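Local structure of putative PLP-dependent aminotransferase (Bacillus cereus ATCC 10987, 3JU7) at residues I16-E21 / A240-A245. The protein probably acts as a pyridoxal phosphate-dependent transaminase of the DegT/DnrJ/EryC1 family, and carries bound calcium in the crystal. Sequence-based numbering, arbitrary orientation.
Sequences IEYLDE and AAIGIA. With CA (calcium ion), chain C; CA (calcium ion), chain E.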
loop_
_atom_site.group_PDB
_atom_site.type_symbol
_atom_site.label_atom_id
_atom_site.label_comp_id
_atom_site.label_asym_id
_atom_site.label_seq_id
_atom_site.Cartn_x
_atom_site.Cartn_y
_atom_site.Cartn_z
ATOM N N ILE A 16 -21.758 -6.325 11.966
ATOM C CA ILE A 16 -22.181 -6.374 13.390
ATOM C C ILE A 16 -21.015 -6.879 14.294
ATOM O O ILE A 16 -20.897 -6.478 15.431
ATOM C CB ILE A 16 -23.467 -7.224 13.582
ATOM C CG1 ILE A 16 -24.138 -6.985 14.948
ATOM C CG2 ILE A 16 -23.164 -8.720 13.450
ATOM C CD1 ILE A 16 -24.935 -5.746 15.081
ATOM N N GLU A 17 -20.147 -7.726 13.731
ATOM C CA GLU A 17 -19.039 -8.369 14.443
ATOM C C GLU A 17 -17.879 -7.458 14.823
ATOM O O GLU A 17 -17.177 -7.777 15.764
ATOM C CB GLU A 17 -18.504 -9.547 13.611
ATOM C CG GLU A 17 -19.509 -10.666 13.340
ATOM C CD GLU A 17 -19.998 -11.390 14.592
ATOM O OE1 GLU A 17 -19.454 -11.167 15.703
ATOM O OE2 GLU A 17 -20.936 -12.193 14.475
ATOM N N TYR A 18 -17.676 -6.344 14.100
ATOM C CA TYR A 18 -16.677 -5.340 14.484
ATOM C C TYR A 18 -17.250 -3.924 14.728
ATOM O O TYR A 18 -16.510 -2.957 14.682
ATOM C CB TYR A 18 -15.526 -5.280 13.464
ATOM C CG TYR A 18 -15.973 -5.056 12.050
ATOM C CD1 TYR A 18 -16.325 -6.121 11.246
ATOM C CD2 TYR A 18 -16.094 -3.775 11.545
ATOM C CE1 TYR A 18 -16.765 -5.916 9.957
ATOM C CE2 TYR A 18 -16.535 -3.550 10.272
ATOM C CZ TYR A 18 -16.868 -4.612 9.473
ATOM O OH TYR A 18 -17.314 -4.363 8.217
ATOM N N LEU A 19 -18.544 -3.799 15.025
ATOM C CA LEU A 19 -19.145 -2.471 15.186
ATOM C C LEU A 19 -18.657 -1.824 16.486
ATOM O O LEU A 19 -18.326 -0.659 16.499
ATOM C CB LEU A 19 -20.676 -2.546 15.136
ATOM C CG LEU A 19 -21.508 -1.304 14.809
ATOM C CD1 LEU A 19 -20.929 -0.547 13.628
ATOM C CD2 LEU A 19 -22.942 -1.720 14.476
ATOM N N ASP A 20 -18.627 -2.580 17.574
ATOM C CA ASP A 20 -17.984 -2.120 18.801
ATOM C C ASP A 20 -16.605 -1.517 18.591
ATOM O O ASP A 20 -16.307 -0.473 19.125
ATOM C CB ASP A 20 -17.834 -3.269 19.774
ATOM C CG ASP A 20 -19.134 -3.713 20.325
ATOM O OD1 ASP A 20 -20.185 -3.024 20.162
ATOM O OD2 ASP A 20 -19.120 -4.760 20.957
ATOM N N GLU A 21 -15.766 -2.172 17.813
ATOM C CA GLU A 21 -14.461 -1.624 17.542
ATOM C C GLU A 21 -14.558 -0.328 16.746
ATOM O O GLU A 21 -13.797 0.611 17.018
ATOM C CB GLU A 21 -13.568 -2.629 16.811
ATOM C CG GLU A 21 -13.049 -3.751 17.701
ATOM C CD GLU A 21 -14.071 -4.855 17.952
ATOM O OE1 GLU A 21 -15.134 -4.874 17.301
ATOM O OE2 GLU A 21 -13.815 -5.707 18.815
ATOM N N ALA A 240 -7.748 -3.090 10.938
ATOM C CA ALA A 240 -7.457 -3.854 12.185
ATOM C C ALA A 240 -8.721 -4.293 12.902
ATOM O O ALA A 240 -8.767 -5.379 13.475
ATOM C CB ALA A 240 -6.617 -3.053 13.120
ATOM N N ALA A 241 -9.744 -3.437 12.894
ATOM C CA ALA A 241 -11.050 -3.750 13.511
ATOM C C ALA A 241 -11.620 -5.043 12.921
ATOM O O ALA A 241 -12.030 -5.939 13.654
ATOM C CB ALA A 241 -12.045 -2.587 13.296
ATOM N N ILE A 242 -11.605 -5.146 11.588
ATOM C CA ILE A 242 -12.115 -6.340 10.929
ATOM C C ILE A 242 -11.185 -7.518 11.248
ATOM O O ILE A 242 -11.647 -8.611 11.542
ATOM C CB ILE A 242 -12.312 -6.148 9.398
ATOM C CG1 ILE A 242 -13.284 -4.979 9.156
ATOM C CG2 ILE A 242 -12.871 -7.417 8.782
ATOM C CD1 ILE A 242 -13.846 -4.875 7.787
ATOM N N GLY A 243 -9.877 -7.292 11.232
ATOM C CA GLY A 243 -8.958 -8.361 11.593
ATOM C C GLY A 243 -9.250 -8.950 12.953
ATOM O O GLY A 243 -9.283 -10.182 13.127
ATOM N N ILE A 244 -9.468 -8.099 13.946
ATOM C CA ILE A 244 -9.780 -8.612 15.294
ATOM C C ILE A 244 -11.040 -9.480 15.310
ATOM O O ILE A 244 -11.116 -10.481 16.048
ATOM C CB ILE A 244 -10.005 -7.456 16.325
ATOM C CG1 ILE A 244 -8.676 -6.810 16.707
ATOM C CG2 ILE A 244 -10.794 -7.952 17.615
ATOM C CD1 ILE A 244 -8.877 -5.589 17.565
ATOM N N ALA A 245 -12.053 -9.061 14.554
ATOM C CA ALA A 245 -13.320 -9.784 14.507
ATOM C C ALA A 245 -13.123 -11.080 13.768
ATOM O O ALA A 245 -13.822 -12.045 14.037
ATOM C CB ALA A 245 -14.451 -8.934 13.828
HETATM CA CA CA C . -17.389 -6.642 21.222
HETATM CA CA CA E . -20.819 -6.449 21.663
HETATM O O HOH W 1 -16.974 -6.652 18.753
HETATM O O HOH W 2 -19.093 -8.747 20.798
HETATM O O HOH W 3 -21.575 -6.584 19.417
HETATM O O HOH W 4 -19.586 -5.818 24.052
#
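Tyr18 lays one face of its ring over Ile242, whose CG1 sits 3.5 Å from the ring centroid and 7° off the normal, a CH-pi contact. The methyl continues along the phenol, Ile242 CD1 reaching Tyr18 CZ at 3.5 Å. Ala245 CB packs on Tyr18 CB at 3.8 Å, at the ring's edge near its plane, and lies 3.5 Å from Glu17 O. One turn along the first helix, Glu21 CB packs on Ala241 CB at 3.8 Å. The small alanines are consistent with the close approach of helix 237-248 to the start of helix 19-28, where Tyr18 is the N-cap residue. With chi1 at 54°, Tyr18 CG stands between its backbone N and carbonyl carbon, which sets the ring alongside Ile242. Val13 touches Tyr18, Ile242 and Ala245, and Tyr238 of the second subunit packs on Tyr18 and Ile242, placing the contact at the dimer interface. A water sits 2.9 Å from Glu21 OE1 and 3.2 Å from Glu17 O, which also accepts a hydrogen bond from Lys248. That water also binds one calcium ion, and Asp20 OD2 bridges this ion to a second. Apolar packing, without direct hydrogen bonds, couples the segments; calcium is bound on the 16-21 side.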